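Local coordinates for paenibacillus xanthan lyase (Paenibacillus, PDB 6F2P), which cleaves xanthan as a polysaccharide lyase of family 8, probably by beta-elimination, and carries several bound calcium ions, at residues F380-Y394 and W405-T417. Numbering follows the deposited sequence.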
loop_
_atom_site.group_PDB
_atom_site.type_symbol
_atom_site.label_atom_id
_atom_site.label_comp_id
_atom_site.label_asym_id
_atom_site.label_seq_id
_atom_site.Cartn_x
_atom_site.Cartn_y
_atom_site.Cartn_z
ATOM N N PHE A 380 -5.924 -3.974 -22.705
ATOM C CA PHE A 380 -5.143 -4.836 -21.828
ATOM C C PHE A 380 -5.356 -4.593 -20.336
ATOM O O PHE A 380 -5.860 -3.556 -19.920
ATOM C CB PHE A 380 -3.654 -4.748 -22.167
ATOM C CG PHE A 380 -3.055 -3.384 -21.939
ATOM C CD1 PHE A 380 -3.148 -2.394 -22.911
ATOM C CD2 PHE A 380 -2.385 -3.096 -20.761
ATOM C CE1 PHE A 380 -2.592 -1.148 -22.714
ATOM C CE2 PHE A 380 -1.822 -1.849 -20.555
ATOM C CZ PHE A 380 -1.929 -0.868 -21.534
ATOM N N GLY A 381 -4.976 -5.584 -19.540
ATOM C CA GLY A 381 -4.973 -5.460 -18.100
ATOM C C GLY A 381 -3.583 -5.816 -17.626
ATOM O O GLY A 381 -2.883 -6.601 -18.263
ATOM N N PHE A 382 -3.172 -5.232 -16.513
ATOM C CA PHE A 382 -1.828 -5.432 -16.013
ATOM C C PHE A 382 -1.872 -5.583 -14.506
ATOM O O PHE A 382 -2.356 -4.705 -13.796
ATOM C CB PHE A 382 -0.961 -4.238 -16.392
ATOM C CG PHE A 382 0.492 -4.397 -16.045
ATOM C CD1 PHE A 382 1.304 -5.261 -16.771
ATOM C CD2 PHE A 382 1.055 -3.661 -15.012
ATOM C CE1 PHE A 382 2.653 -5.392 -16.468
ATOM C CE2 PHE A 382 2.401 -3.787 -14.702
ATOM C CZ PHE A 382 3.200 -4.653 -15.433
ATOM N N GLY A 383 -1.373 -6.709 -14.020
ATOM C CA GLY A 383 -1.338 -6.969 -12.599
ATOM C C GLY A 383 0.086 -6.889 -12.104
ATOM O O GLY A 383 1.016 -7.288 -12.811
ATOM N N LEU A 384 0.266 -6.374 -10.894
ATOM C CA LEU A 384 1.606 -6.240 -10.350
ATOM C C LEU A 384 1.685 -6.849 -8.958
ATOM O O LEU A 384 0.921 -6.476 -8.056
ATOM C CB LEU A 384 2.012 -4.772 -10.328
ATOM C CG LEU A 384 3.459 -4.477 -9.960
ATOM C CD1 LEU A 384 4.399 -4.976 -11.041
ATOM C CD2 LEU A 384 3.615 -3.009 -9.776
ATOM N N SER A 385 2.611 -7.790 -8.790
ATOM C CA SER A 385 2.705 -8.562 -7.554
ATOM C C SER A 385 4.015 -8.346 -6.800
ATOM O O SER A 385 5.089 -8.747 -7.253
ATOM C CB SER A 385 2.518 -10.049 -7.843
ATOM O OG SER A 385 2.685 -10.805 -6.658
ATOM N N MET A 386 3.916 -7.729 -5.631
ATOM C CA MET A 386 5.092 -7.387 -4.857
ATOM C C MET A 386 5.019 -7.993 -3.462
ATOM O O MET A 386 4.001 -8.573 -3.075
ATOM C CB MET A 386 5.188 -5.866 -4.720
ATOM C CG MET A 386 5.215 -5.120 -6.032
ATOM S SD MET A 386 5.053 -3.335 -5.828
ATOM C CE MET A 386 3.284 -3.160 -5.561
ATOM N N PHE A 387 6.103 -7.848 -2.708
ATOM C CA PHE A 387 6.058 -8.100 -1.278
ATOM C C PHE A 387 7.039 -7.200 -0.537
ATOM O O PHE A 387 7.917 -6.592 -1.144
ATOM C CB PHE A 387 6.218 -9.594 -0.943
ATOM C CG PHE A 387 7.641 -10.083 -0.886
ATOM C CD1 PHE A 387 8.331 -10.406 -2.044
ATOM C CD2 PHE A 387 8.266 -10.285 0.334
ATOM C CE1 PHE A 387 9.638 -10.885 -1.989
ATOM C CE2 PHE A 387 9.567 -10.770 0.395
ATOM C CZ PHE A 387 10.249 -11.068 -0.770
ATOM N N SER A 388 6.850 -7.088 0.770
ATOM C CA SER A 388 7.608 -6.142 1.569
ATOM C C SER A 388 7.803 -6.718 2.953
ATOM O O SER A 388 7.642 -7.916 3.160
ATOM C CB SER A 388 6.834 -4.831 1.686
ATOM O OG SER A 388 5.585 -5.042 2.328
ATOM N N SER A 389 8.125 -5.858 3.907
ATOM C CA SER A 389 8.208 -6.282 5.291
ATOM C C SER A 389 6.813 -6.377 5.908
ATOM O O SER A 389 6.673 -6.729 7.081
ATOM C CB SER A 389 9.059 -5.304 6.088
ATOM O OG SER A 389 8.454 -4.025 6.093
ATOM N N ARG A 390 5.789 -6.054 5.121
ATOM C CA ARG A 390 4.405 -6.146 5.584
ATOM C C ARG A 390 3.653 -7.333 4.972
ATOM O O ARG A 390 2.693 -7.846 5.556
ATOM C CB ARG A 390 3.643 -4.875 5.240
ATOM C CG ARG A 390 4.227 -3.599 5.779
ATOM C CD ARG A 390 3.446 -2.419 5.225
ATOM N NE ARG A 390 3.462 -2.409 3.764
ATOM C CZ ARG A 390 4.386 -1.804 3.023
ATOM N NH1 ARG A 390 5.388 -1.141 3.595
ATOM N NH2 ARG A 390 4.306 -1.864 1.702
ATOM N N ILE A 391 4.093 -7.752 3.789
ATOM C CA ILE A 391 3.396 -8.756 3.007
ATOM C C ILE A 391 4.365 -9.847 2.581
ATOM O O ILE A 391 5.444 -9.550 2.058
ATOM C CB ILE A 391 2.794 -8.124 1.746
ATOM C CG1 ILE A 391 1.682 -7.140 2.117
ATOM C CG2 ILE A 391 2.283 -9.193 0.801
ATOM C CD1 ILE A 391 0.406 -7.797 2.578
ATOM N N GLY A 392 3.972 -11.106 2.790
ATOM C CA GLY A 392 4.823 -12.244 2.497
ATOM C C GLY A 392 5.014 -12.526 1.016
ATOM O O GLY A 392 4.139 -12.225 0.197
ATOM N N ASN A 393 6.163 -13.107 0.672
ATOM C CA ASN A 393 6.504 -13.364 -0.723
ATOM C C ASN A 393 5.479 -14.256 -1.414
ATOM O O ASN A 393 4.896 -13.873 -2.425
ATOM C CB ASN A 393 7.936 -13.912 -0.877
ATOM C CG ASN A 393 8.284 -14.998 0.145
ATOM O OD1 ASN A 393 7.410 -15.563 0.808
ATOM N ND2 ASN A 393 9.580 -15.297 0.262
ATOM N N TYR A 394 5.249 -15.436 -0.853
ATOM C CA TYR A 394 4.155 -16.299 -1.294
ATOM C C TYR A 394 3.830 -17.265 -0.174
ATOM O O TYR A 394 4.612 -17.421 0.772
ATOM C CB TYR A 394 4.541 -17.093 -2.537
ATOM C CG TYR A 394 5.633 -18.104 -2.270
ATOM C CD1 TYR A 394 6.936 -17.691 -2.020
ATOM C CD2 TYR A 394 5.364 -19.467 -2.263
ATOM C CE1 TYR A 394 7.943 -18.602 -1.772
ATOM C CE2 TYR A 394 6.377 -20.394 -2.022
ATOM C CZ TYR A 394 7.662 -19.949 -1.780
ATOM O OH TYR A 394 8.676 -20.843 -1.531
ATOM N N TRP A 405 7.944 -19.932 -5.535
ATOM C CA TRP A 405 9.121 -19.197 -5.046
ATOM C C TRP A 405 9.188 -17.713 -5.411
ATOM O O TRP A 405 9.475 -16.875 -4.560
ATOM C CB TRP A 405 10.406 -19.881 -5.536
ATOM C CG TRP A 405 10.442 -21.367 -5.286
ATOM C CD1 TRP A 405 10.420 -22.001 -4.072
ATOM C CD2 TRP A 405 10.506 -22.403 -6.277
ATOM N NE1 TRP A 405 10.463 -23.366 -4.252
ATOM C CE2 TRP A 405 10.522 -23.634 -5.594
ATOM C CE3 TRP A 405 10.556 -22.406 -7.676
ATOM C CZ2 TRP A 405 10.592 -24.849 -6.263
ATOM C CZ3 TRP A 405 10.623 -23.612 -8.335
ATOM C CH2 TRP A 405 10.640 -24.816 -7.633
ATOM N N HIS A 406 8.921 -17.397 -6.673
ATOM C CA HIS A 406 9.128 -16.048 -7.174
ATOM C C HIS A 406 7.831 -15.323 -7.547
ATOM O O HIS A 406 7.869 -14.285 -8.204
ATOM C CB HIS A 406 10.083 -16.082 -8.372
ATOM C CG HIS A 406 11.367 -16.799 -8.094
ATOM N ND1 HIS A 406 12.283 -16.351 -7.166
ATOM C CD2 HIS A 406 11.879 -17.942 -8.610
ATOM C CE1 HIS A 406 13.311 -17.182 -7.130
ATOM N NE2 HIS A 406 13.090 -18.157 -7.994
ATOM N N THR A 407 6.689 -15.854 -7.118
ATOM C CA THR A 407 5.400 -15.271 -7.494
ATOM C C THR A 407 5.148 -13.872 -6.907
ATOM O O THR A 407 4.201 -13.191 -7.305
ATOM C CB THR A 407 4.206 -16.207 -7.155
ATOM O OG1 THR A 407 4.252 -16.582 -5.772
ATOM C CG2 THR A 407 4.235 -17.455 -8.017
ATOM N N GLY A 408 5.994 -13.450 -5.967
ATOM C CA GLY A 408 5.897 -12.126 -5.372
ATOM C C GLY A 408 7.128 -11.261 -5.630
ATOM O O GLY A 408 7.294 -10.202 -5.025
ATOM N N ASP A 409 7.992 -11.703 -6.538
ATOM C CA ASP A 409 9.281 -11.052 -6.749
ATOM C C ASP A 409 9.176 -9.914 -7.756
ATOM O O ASP A 409 9.995 -9.797 -8.669
ATOM C CB ASP A 409 10.312 -12.074 -7.233
ATOM C CG ASP A 409 10.849 -12.938 -6.114
ATOM O OD1 ASP A 409 10.270 -12.924 -5.001
ATOM O OD2 ASP A 409 11.856 -13.641 -6.350
ATOM N N GLY A 410 8.170 -9.067 -7.580
ATOM C CA GLY A 410 7.885 -8.052 -8.565
ATOM C C GLY A 410 7.450 -8.719 -9.856
ATOM O O GLY A 410 7.941 -8.390 -10.934
ATOM N N MET A 411 6.527 -9.666 -9.749
ATOM C CA MET A 411 6.025 -10.367 -10.920
ATOM C C MET A 411 4.981 -9.528 -11.627
ATOM O O MET A 411 4.186 -8.851 -10.986
ATOM C CB MET A 411 5.416 -11.708 -10.522
ATOM C CG MET A 411 4.969 -12.562 -11.694
ATOM S SD MET A 411 4.150 -14.060 -11.122
ATOM C CE MET A 411 3.542 -14.714 -12.685
ATOM N N THR A 412 4.979 -9.581 -12.952
ATOM C CA THR A 412 4.000 -8.842 -13.732
ATOM C C THR A 412 3.087 -9.782 -14.514
ATOM O O THR A 412 3.546 -10.746 -15.133
ATOM C CB THR A 412 4.685 -7.861 -14.702
ATOM O OG1 THR A 412 5.461 -8.592 -15.657
ATOM C CG2 THR A 412 5.606 -6.955 -13.939
ATOM N N TYR A 413 1.789 -9.496 -14.483
ATOM C CA TYR A 413 0.821 -10.259 -15.263
ATOM C C TYR A 413 0.225 -9.363 -16.331
ATOM O O TYR A 413 -0.274 -8.282 -16.020
ATOM C CB TYR A 413 -0.320 -10.757 -14.379
ATOM C CG TYR A 413 0.041 -11.811 -13.358
ATOM C CD1 TYR A 413 0.648 -11.463 -12.157
ATOM C CD2 TYR A 413 -0.269 -13.156 -13.575
ATOM C CE1 TYR A 413 0.958 -12.422 -11.206
ATOM C CE2 TYR A 413 0.033 -14.126 -12.623
ATOM C CZ TYR A 413 0.645 -13.748 -11.445
ATOM O OH TYR A 413 0.958 -14.692 -10.496
ATOM N N LEU A 414 0.265 -9.803 -17.586
ATOM C CA LEU A 414 -0.347 -9.037 -18.670
ATOM C C LEU A 414 -1.565 -9.758 -19.228
ATOM O O LEU A 414 -1.461 -10.880 -19.726
ATOM C CB LEU A 414 0.657 -8.763 -19.780
ATOM C CG LEU A 414 0.120 -7.947 -20.956
ATOM C CD1 LEU A 414 -0.209 -6.505 -20.544
ATOM C CD2 LEU A 414 1.139 -7.962 -22.075
ATOM N N TYR A 415 -2.722 -9.110 -19.125
ATOM C CA TYR A 415 -3.986 -9.716 -19.524
ATOM C C TYR A 415 -4.475 -9.113 -20.825
ATOM O O TYR A 415 -4.485 -7.894 -20.981
ATOM C CB TYR A 415 -5.032 -9.522 -18.429
ATOM C CG TYR A 415 -4.731 -10.304 -17.172
ATOM C CD1 TYR A 415 -5.145 -11.625 -17.039
ATOM C CD2 TYR A 415 -4.024 -9.730 -16.122
ATOM C CE1 TYR A 415 -4.866 -12.353 -15.897
ATOM C CE2 TYR A 415 -3.737 -10.449 -14.977
ATOM C CZ TYR A 415 -4.161 -11.763 -14.871
ATOM O OH TYR A 415 -3.883 -12.496 -13.739
ATOM N N ASN A 416 -4.865 -9.967 -21.764
ATOM C CA ASN A 416 -5.443 -9.494 -23.016
ATOM C C ASN A 416 -6.502 -10.451 -23.553
ATOM O O ASN A 416 -7.168 -11.118 -22.770
ATOM C CB ASN A 416 -4.365 -9.185 -24.059
ATOM C CG ASN A 416 -3.412 -10.337 -24.280
ATOM O OD1 ASN A 416 -3.781 -11.501 -24.158
ATOM N ND2 ASN A 416 -2.170 -10.014 -24.612
ATOM N N THR A 417 -6.662 -10.523 -24.873
ATOM C CA THR A 417 -7.732 -11.340 -25.440
ATOM C C THR A 417 -7.413 -12.842 -25.387
ATOM O O THR A 417 -8.295 -13.692 -25.558
ATOM C CB THR A 417 -8.105 -10.904 -26.874
ATOM O OG1 THR A 417 -6.924 -10.815 -27.673
ATOM C CG2 THR A 417 -8.775 -9.552 -26.850
HETATM O O HOH W 1 2.819 -13.932 -4.195
#
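Closed by a G1 beta bulge, strands 380-385 and 411-415 pair antiparallel, their axes 4.5 Å apart at closest approach; 411-415 is an edge strand of a four-stranded sheet. Gly381 with Tyr415, Gly383 with Tyr413 and Ser385 with Met411 are the hydrogen-bonded pairs; Tyr413 N reaches Gly383 O at 2.9 Å, almost straight at 175°. At the bulge, where Gly410 and Met411 both face Ser385, the return bond from Met411 N to Ser385 O is weak, and the positive phi of Gly410 suits glycine.

The two sheet faces are filled differently. On the one bearing Phe382, Leu384, Thr412 and Leu414, the Phe382 ring runs past its direct neighbour to the diagonal one: with CG anti to the backbone N (chi1 -174°), CZ lies 3.6 Å from Thr412 CB, while Leu414 CD1 stays near the ring's edge. Strand 481-488 packs here through Met488 and Trp486. On the other face, Tyr415 and Tyr413 present their ring edges to the carbonyl oxygens of Gly381 and Gly383. Ser385 OG donates to Thr407 O at 2.9 Å, in the carbonyl plane on a lone pair, tying the strand end to the His406-Asp409 type I turn.

Beyond the strands, Trp405 CA sits over one face of the Tyr394 ring, 3.9 Å from its centroid, a CH-pi contact; Tyr394 OH bonds to Gln446 O. A water donates to Asn393 O and, weakly, to Thr407 OG1, which is hydrogen-bonded to Gly404 O. Such antiparallel pairing with a G1 bulge belongs to the all-antiparallel super-sandwich domain of family 8 lyases.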